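Local atomic coordinates of uncharacterized protein (Equus caballus, PDB entry 5WF2), a protein that probably acts in vesicular protein trafficking at the trans-Golgi network through the AP-4 complex, this piece being its VHS/ENTH-like domain. Residues 29-34 and 67-72; 77-82 and 119-124; 61-66 and 97-102. One frame throughout, in Å; residues are numbered along the deposited sequence. Where two conformers were deposited one is given.

In the fold
All three contacts tie together helices of one small all-helical VHS/ENTH-like domain. Contact 2 is a buried contact, with three of its four touching residues buried. Contacts 1 and 3 are only partly buried. Contacts 1 and 3 both use helix 59-68, and V31 of contact 1 also packs on the 61-66 segment of contact 3. Contact 2 joins helix 75-89 to helix 117-132. It meets contact 1 through L70, which packs on A81 and L82 and whose carbonyl is bonded by Q78. The chemistry varies with place. Contact 1 is a methyl over an imidazole. Contact 2 is aliphatic, with a lysine stem as its main cover. Contact 3 is leucine and isoleucine packing bordered by a glutamate.

Contact 1 of 3, residues 29-34 and 67-72; sequences SLVQTV and ICHLGG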
# COMPACT_ATOMS: atom_id res chain seq x y z
N SER A 29 -1.41 -5.22 12.59
CA SER A 29 -0.05 -5.26 13.11
C SER A 29 0.97 -5.24 11.99
O SER A 29 2.00 -4.56 12.10
CB SER A 29 0.16 -6.50 13.96
OG SER A 29 -0.81 -6.59 14.99
N LEU A 30 0.71 -5.99 10.91
CA LEU A 30 1.64 -6.02 9.78
C LEU A 30 1.79 -4.63 9.16
O LEU A 30 2.91 -4.18 8.87
CB LEU A 30 1.17 -7.03 8.71
CG LEU A 30 2.13 -7.11 7.52
CD1 LEU A 30 3.52 -7.64 7.91
CD2 LEU A 30 1.51 -7.95 6.38
N VAL A 31 0.68 -3.95 8.92
CA VAL A 31 0.72 -2.65 8.27
C VAL A 31 1.38 -1.63 9.18
O VAL A 31 2.12 -0.75 8.72
CB VAL A 31 -0.69 -2.21 7.88
CG1 VAL A 31 -0.75 -0.73 7.50
CG2 VAL A 31 -1.21 -3.09 6.73
N GLN A 32 1.11 -1.73 10.49
CA GLN A 32 1.76 -0.82 11.43
C GLN A 32 3.26 -1.05 11.43
O GLN A 32 4.04 -0.11 11.48
CB GLN A 32 1.15 -0.98 12.83
CG GLN A 32 -0.25 -0.42 12.99
CD GLN A 32 -0.90 -0.74 14.35
OE1 GLN A 32 -0.58 -1.74 15.00
NE2 GLN A 32 -1.85 0.11 14.75
N THR A 33 3.70 -2.31 11.31
CA THR A 33 5.13 -2.59 11.23
C THR A 33 5.74 -1.98 9.98
O THR A 33 6.75 -1.27 10.03
CB THR A 33 5.38 -4.10 11.26
OG1 THR A 33 5.26 -4.59 12.60
CG2 THR A 33 6.78 -4.47 10.76
N VAL A 34 5.14 -2.26 8.82
CA VAL A 34 5.80 -1.89 7.58
C VAL A 34 5.84 -0.38 7.41
O VAL A 34 6.75 0.14 6.73
CB VAL A 34 5.12 -2.59 6.40
CG1 VAL A 34 3.81 -1.94 6.07
CG2 VAL A 34 6.05 -2.58 5.23
N ILE A 67 -4.54 1.44 2.64
CA ILE A 67 -5.25 2.61 2.13
C ILE A 67 -5.62 3.53 3.28
O ILE A 67 -5.52 4.75 3.16
CB ILE A 67 -6.48 2.18 1.31
CG1 ILE A 67 -6.02 1.45 0.05
CG2 ILE A 67 -7.33 3.42 0.95
CD1 ILE A 67 -7.10 0.76 -0.76
N CYS A 68 -6.05 2.97 4.41
CA CYS A 68 -6.32 3.80 5.59
C CYS A 68 -5.11 4.63 5.97
O CYS A 68 -5.24 5.82 6.28
CB CYS A 68 -6.76 2.91 6.76
SG CYS A 68 -8.39 2.24 6.50
N HIS A 69 -3.91 4.05 5.93
CA HIS A 69 -2.72 4.81 6.27
C HIS A 69 -2.29 5.80 5.20
O HIS A 69 -1.28 6.48 5.40
CB HIS A 69 -1.56 3.86 6.56
CG HIS A 69 -1.67 3.18 7.89
ND1 HIS A 69 -2.58 2.18 8.15
CD2 HIS A 69 -0.99 3.38 9.04
CE1 HIS A 69 -2.46 1.78 9.40
NE2 HIS A 69 -1.50 2.50 9.97
N LEU A 70 -2.99 5.91 4.08
CA LEU A 70 -2.65 6.92 3.10
C LEU A 70 -3.29 8.26 3.41
O LEU A 70 -2.99 9.23 2.74
CB LEU A 70 -3.06 6.50 1.68
CG LEU A 70 -2.25 5.32 1.16
CD1 LEU A 70 -2.76 4.91 -0.19
CD2 LEU A 70 -0.82 5.70 0.99
N GLY A 71 -4.14 8.31 4.42
CA GLY A 71 -4.75 9.57 4.83
C GLY A 71 -4.65 9.76 6.32
O GLY A 71 -4.71 8.79 7.09
N GLY A 72 -4.51 11.02 6.72
CA GLY A 72 -4.43 11.32 8.14
C GLY A 72 -3.11 10.96 8.76
O GLY A 72 -3.04 10.76 9.98
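V31 is the first residue of helix 25-35 here to meet the other segment, and it meets the ring of H69. One methyl, CG1, lies over a face of the imidazole in a CH-pi contact. It is 3.8 Å from the ring centroid and displaced toward the rim on the ND1-CE1 side. V31 CG1 comes 3.5 Å from H69 ND1. The methyl reaches the ring because it stands anti to the backbone N (chi1 167°). CG2 packs on V62 and L65 of helix 59-68, and CG1 also touches L66. One residue on, Q32 makes a looser contact. Its CG lies 4.4 Å from H69 NE2, at a slant to the ring.

H69 lies in the type I beta turn from C68 to G71. Its ND1 is hydrogen-bonded to L65 O, which limits how the ring can rotate. Replacing the imidazole with the methyl of an alanine is likely to take the aromatic face from V31 CG1 and the ND1 donor from L65 O. No hydrogen bond joins the two segments. In this helix packing of the all-helical VHS/ENTH-like domain the ring divides its work: its face packs on an apolar methyl, while its ND1 bonds back to L65 O of helix 59-68.

Contact 2 of 3, residues 77-82 and 119-124; sequences VQMRAL and TNKATK
K121 runs out anti to the backbone N (chi1 -171°) and stays extended at chi2, which carries CD to helix 75-89. The later bends turn only the end of the chain. M79 answers with a folded chain. Its CB leaves to the side, but bends at chi2 and chi3 carry the thioether toward K121. The setting is the helical array of the VHS/ENTH-like domain. Helices 75-89 and 117-132 run in the same sense, with helix 96-111 between them in the chain. The axes of the two short segments are inclined by 15° and come within 10.1 Å.

CD of K121 is the central atom. The M79 methyl CE lies 3.9 Å from K121 CD, and the M79 sulfur SD is only slightly farther off. From another direction L82 CB also comes 3.9 Å from K121 CD. The L82 and K121 side chains run past each other in opposite senses. The lysine therefore adds its aliphatic stem to this packing, and no hydrogen bond crosses between the segments.

L82 also covers the backbone of the partner helix. It packs further on L107 of helix 96-111 and I125 of helix 117-132. A122 in turn touches L110. The methyl CD1 of L82 rests 3.9 Å from A122 N and 4.2 Å from A122 CB.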
# COMPACT_ATOMS: atom_id res chain seq x y z
N VAL A 77 4.97 8.09 6.45
CA VAL A 77 4.08 6.94 6.53
C VAL A 77 3.37 6.73 5.20
O VAL A 77 3.22 5.59 4.75
CB VAL A 77 3.09 7.10 7.70
CG1 VAL A 77 1.95 6.12 7.59
CG2 VAL A 77 3.81 6.90 9.06
N GLN A 78 2.94 7.82 4.55
CA GLN A 78 2.31 7.69 3.24
C GLN A 78 3.26 7.06 2.24
O GLN A 78 2.85 6.20 1.44
CB GLN A 78 1.86 9.05 2.72
CG GLN A 78 0.63 9.63 3.41
CD GLN A 78 0.22 10.94 2.78
OE1 GLN A 78 1.05 11.82 2.54
NE2 GLN A 78 -1.07 11.07 2.47
N MET A 79 4.53 7.49 2.24
CA MET A 79 5.50 6.95 1.30
C MET A 79 5.72 5.46 1.52
O MET A 79 5.72 4.68 0.56
CB MET A 79 6.83 7.72 1.41
CG MET A 79 6.76 9.12 0.80
SD MET A 79 6.69 9.14 -0.99
CE MET A 79 8.31 8.52 -1.44
N ARG A 80 5.86 5.04 2.77
CA ARG A 80 6.08 3.62 3.06
C ARG A 80 4.85 2.80 2.73
O ARG A 80 4.96 1.68 2.23
CB ARG A 80 6.51 3.43 4.52
CG ARG A 80 7.88 4.09 4.84
CD ARG A 80 8.31 3.83 6.28
NE ARG A 80 8.54 2.42 6.53
CZ ARG A 80 9.68 1.79 6.32
NH1 ARG A 80 10.71 2.45 5.87
NH2 ARG A 80 9.79 0.48 6.58
N ALA A 81 3.66 3.33 3.02
CA ALA A 81 2.42 2.64 2.68
C ALA A 81 2.30 2.47 1.17
O ALA A 81 1.95 1.38 0.71
CB ALA A 81 1.22 3.39 3.25
N LEU A 82 2.60 3.52 0.39
CA LEU A 82 2.66 3.39 -1.08
C LEU A 82 3.68 2.36 -1.52
O LEU A 82 3.45 1.62 -2.49
CB LEU A 82 2.97 4.73 -1.75
CG LEU A 82 1.87 5.80 -1.69
CD1 LEU A 82 2.37 7.15 -2.20
CD2 LEU A 82 0.62 5.41 -2.46
N THR A 119 2.75 12.53 -4.21
CA THR A 119 2.03 12.70 -5.46
C THR A 119 2.72 11.95 -6.59
O THR A 119 2.09 11.24 -7.38
CB THR A 119 1.90 14.21 -5.80
OG1 THR A 119 1.06 14.86 -4.83
CG2 THR A 119 1.28 14.38 -7.18
N ASN A 120 4.05 12.10 -6.68
CA ASN A 120 4.80 11.44 -7.73
C ASN A 120 4.70 9.93 -7.61
O ASN A 120 4.46 9.22 -8.59
CB ASN A 120 6.27 11.89 -7.69
CG ASN A 120 7.12 11.22 -8.78
OD1 ASN A 120 8.09 10.50 -8.50
ND2 ASN A 120 6.76 11.47 -10.04
N LYS A 121 4.89 9.42 -6.41
CA LYS A 121 4.91 7.97 -6.23
C LYS A 121 3.52 7.38 -6.47
O LYS A 121 3.40 6.30 -7.08
CB LYS A 121 5.43 7.62 -4.84
CG LYS A 121 5.69 6.09 -4.65
CD LYS A 121 6.37 5.74 -3.30
CE LYS A 121 7.40 4.60 -3.49
NZ LYS A 121 6.82 3.55 -4.37
N ALA A 122 2.47 8.04 -5.99
CA ALA A 122 1.11 7.56 -6.25
C ALA A 122 0.82 7.54 -7.74
O ALA A 122 0.14 6.64 -8.24
CB ALA A 122 0.11 8.45 -5.54
N THR A 123 1.30 8.55 -8.46
CA THR A 123 1.05 8.61 -9.89
C THR A 123 1.71 7.43 -10.59
O THR A 123 1.08 6.78 -11.44
CB THR A 123 1.54 9.94 -10.47
OG1 THR A 123 0.83 11.04 -9.86
CG2 THR A 123 1.30 9.99 -11.96
N LYS A 124 2.98 7.12 -10.25
CA LYS A 124 3.69 6.03 -10.94
C LYS A 124 3.03 4.69 -10.67
O LYS A 124 2.92 3.85 -11.56
CB LYS A 124 5.16 5.97 -10.52
CG LYS A 124 5.87 7.28 -10.64
CD LYS A 124 7.38 7.15 -10.88
CE LYS A 124 8.12 6.61 -9.71
NZ LYS A 124 9.62 6.89 -9.87

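Contact 3 of 3, residues 61-66 and 97-102; sequences AVLELL and EHILLL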
# COMPACT_ATOMS: atom_id res chain seq x y z
N ALA A 61 -7.55 -7.40 3.07
CA ALA A 61 -7.65 -6.61 4.29
C ALA A 61 -6.38 -5.81 4.53
O ALA A 61 -6.45 -4.66 4.96
CB ALA A 61 -7.93 -7.54 5.47
N VAL A 62 -5.22 -6.39 4.26
CA VAL A 62 -3.95 -5.63 4.33
C VAL A 62 -4.01 -4.39 3.44
O VAL A 62 -3.61 -3.28 3.85
CB VAL A 62 -2.77 -6.53 3.92
CG1 VAL A 62 -1.51 -5.68 3.77
CG2 VAL A 62 -2.53 -7.64 4.95
N LEU A 63 -4.46 -4.56 2.20
CA LEU A 63 -4.56 -3.44 1.29
C LEU A 63 -5.55 -2.39 1.79
O LEU A 63 -5.30 -1.19 1.71
CB LEU A 63 -4.93 -3.95 -0.11
CG LEU A 63 -4.70 -3.04 -1.34
CD1 LEU A 63 -3.26 -2.64 -1.41
CD2 LEU A 63 -5.10 -3.74 -2.64
N GLU A 64 -6.71 -2.82 2.30
CA GLU A 64 -7.61 -1.82 2.84
C GLU A 64 -6.98 -1.07 4.01
O GLU A 64 -7.22 0.13 4.17
CB GLU A 64 -8.95 -2.46 3.21
CG GLU A 64 -9.78 -2.95 2.02
CD GLU A 64 -10.45 -1.83 1.25
OE1 GLU A 64 -10.60 -0.72 1.80
OE2 GLU A 64 -10.85 -2.10 0.10
N LEU A 65 -6.15 -1.73 4.81
CA LEU A 65 -5.51 -1.05 5.93
C LEU A 65 -4.38 -0.15 5.46
O LEU A 65 -4.18 0.96 6.00
CB LEU A 65 -5.02 -2.08 6.95
CG LEU A 65 -6.19 -2.77 7.67
CD1 LEU A 65 -5.79 -4.05 8.35
CD2 LEU A 65 -6.76 -1.86 8.63
N LEU A 66 -3.69 -0.54 4.40
CA LEU A 66 -2.71 0.36 3.81
C LEU A 66 -3.39 1.60 3.29
O LEU A 66 -2.88 2.70 3.47
CB LEU A 66 -1.94 -0.34 2.69
CG LEU A 66 -0.89 -1.36 3.13
CD1 LEU A 66 -0.51 -2.22 1.93
CD2 LEU A 66 0.31 -0.65 3.73
N GLU A 97 -5.62 -6.54 -11.64
CA GLU A 97 -6.83 -5.75 -11.87
C GLU A 97 -7.59 -5.55 -10.57
O GLU A 97 -8.26 -4.51 -10.37
CB GLU A 97 -7.69 -6.43 -12.91
CG GLU A 97 -8.69 -5.49 -13.45
CD GLU A 97 -9.59 -6.13 -14.45
OE1 GLU A 97 -9.26 -7.27 -14.86
OE2 GLU A 97 -10.62 -5.51 -14.80
N HIS A 98 -7.52 -6.53 -9.67
CA HIS A 98 -8.19 -6.41 -8.38
C HIS A 98 -7.47 -5.42 -7.48
O HIS A 98 -8.12 -4.63 -6.77
CB HIS A 98 -8.27 -7.78 -7.71
CG HIS A 98 -9.34 -7.91 -6.68
ND1 HIS A 98 -9.70 -9.13 -6.14
CD2 HIS A 98 -10.12 -6.98 -6.08
CE1 HIS A 98 -10.66 -8.94 -5.25
NE2 HIS A 98 -10.93 -7.65 -5.18
N ILE A 99 -6.14 -5.41 -7.49
CA ILE A 99 -5.42 -4.38 -6.74
C ILE A 99 -5.79 -3.00 -7.27
O ILE A 99 -6.03 -2.07 -6.48
CB ILE A 99 -3.91 -4.63 -6.76
CG1 ILE A 99 -3.62 -5.93 -5.99
CG2 ILE A 99 -3.19 -3.56 -5.97
CD1 ILE A 99 -2.18 -6.33 -5.96
N LEU A 100 -5.92 -2.87 -8.59
CA LEU A 100 -6.30 -1.58 -9.16
C LEU A 100 -7.70 -1.18 -8.74
O LEU A 100 -7.94 -0.03 -8.34
CB LEU A 100 -6.20 -1.62 -10.66
CG LEU A 100 -6.65 -0.38 -11.46
CD1 LEU A 100 -5.92 0.88 -11.02
CD2 LEU A 100 -6.42 -0.67 -12.90
N LEU A 101 -8.66 -2.10 -8.85
CA LEU A 101 -10.01 -1.81 -8.38
C LEU A 101 -10.01 -1.27 -6.97
O LEU A 101 -10.71 -0.30 -6.67
CB LEU A 101 -10.85 -3.09 -8.49
CG LEU A 101 -12.31 -3.03 -8.08
CD1 LEU A 101 -12.99 -4.16 -8.79
CD2 LEU A 101 -12.52 -3.15 -6.58
N LEU A 102 -9.24 -1.89 -6.07
CA LEU A 102 -9.25 -1.45 -4.68
C LEU A 102 -8.49 -0.14 -4.47
O LEU A 102 -8.87 0.64 -3.59
CB LEU A 102 -8.66 -2.52 -3.78
CG LEU A 102 -9.45 -3.85 -3.82
CD1 LEU A 102 -8.64 -4.98 -3.21
CD2 LEU A 102 -10.79 -3.66 -3.11
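L63 and L102 bury the most surface in this contact, with E64 next. The contact is helix-to-helix packing within the all-helical VHS/ENTH-like domain of tepsin. L63 points from helix 59-68 at helix 96-111 and touches it with a single methyl, CD2. L63 was modelled in two conformers, and its contacts described here hold for one of them. With CG anti to the backbone N (chi1 -163°), the branched end reaches outward between two residues one turn apart on the partner helix. One is L102, whose CD1 lies 3.8 Å from L63 CD2. The other is I99, whose CG2 is also 3.8 Å from L63 CD2. The L63 side chain crosses that of I99 at about a right angle and meets L102 at a slant.

L102 faces helix 59-68 directly and uses both its methyls. CD1 packs on L63, while CD2 turns to E64. The L102 CB is also close, 3.9 Å from L63 CD2.

E64 leaves its helix to one side. A bend at chi2 (-75°) brings OE2 to the L102 methyl CD2. E64 OE2 lies 3.6 Å from L102 CD2. This is van der Waals contact between a carboxylate oxygen and a methyl, with no hydrogen bond.

The two short axes run in the same general direction, 35° apart, and approach to 11.0 Å. Helix 75-89 comes between these two helices in the chain. I99 also packs on F129 of helix 117-132. Helix 59-68 also packs on helix 25-35 through V62 and L65, and on helix 44-56 through V62 and L66.

The chemistry is graded. L63, I99 and L102 make the apolar contact, and E64 lies at its edge. The helices are held here by fit and apolar burial, not by polar bonds between the segments.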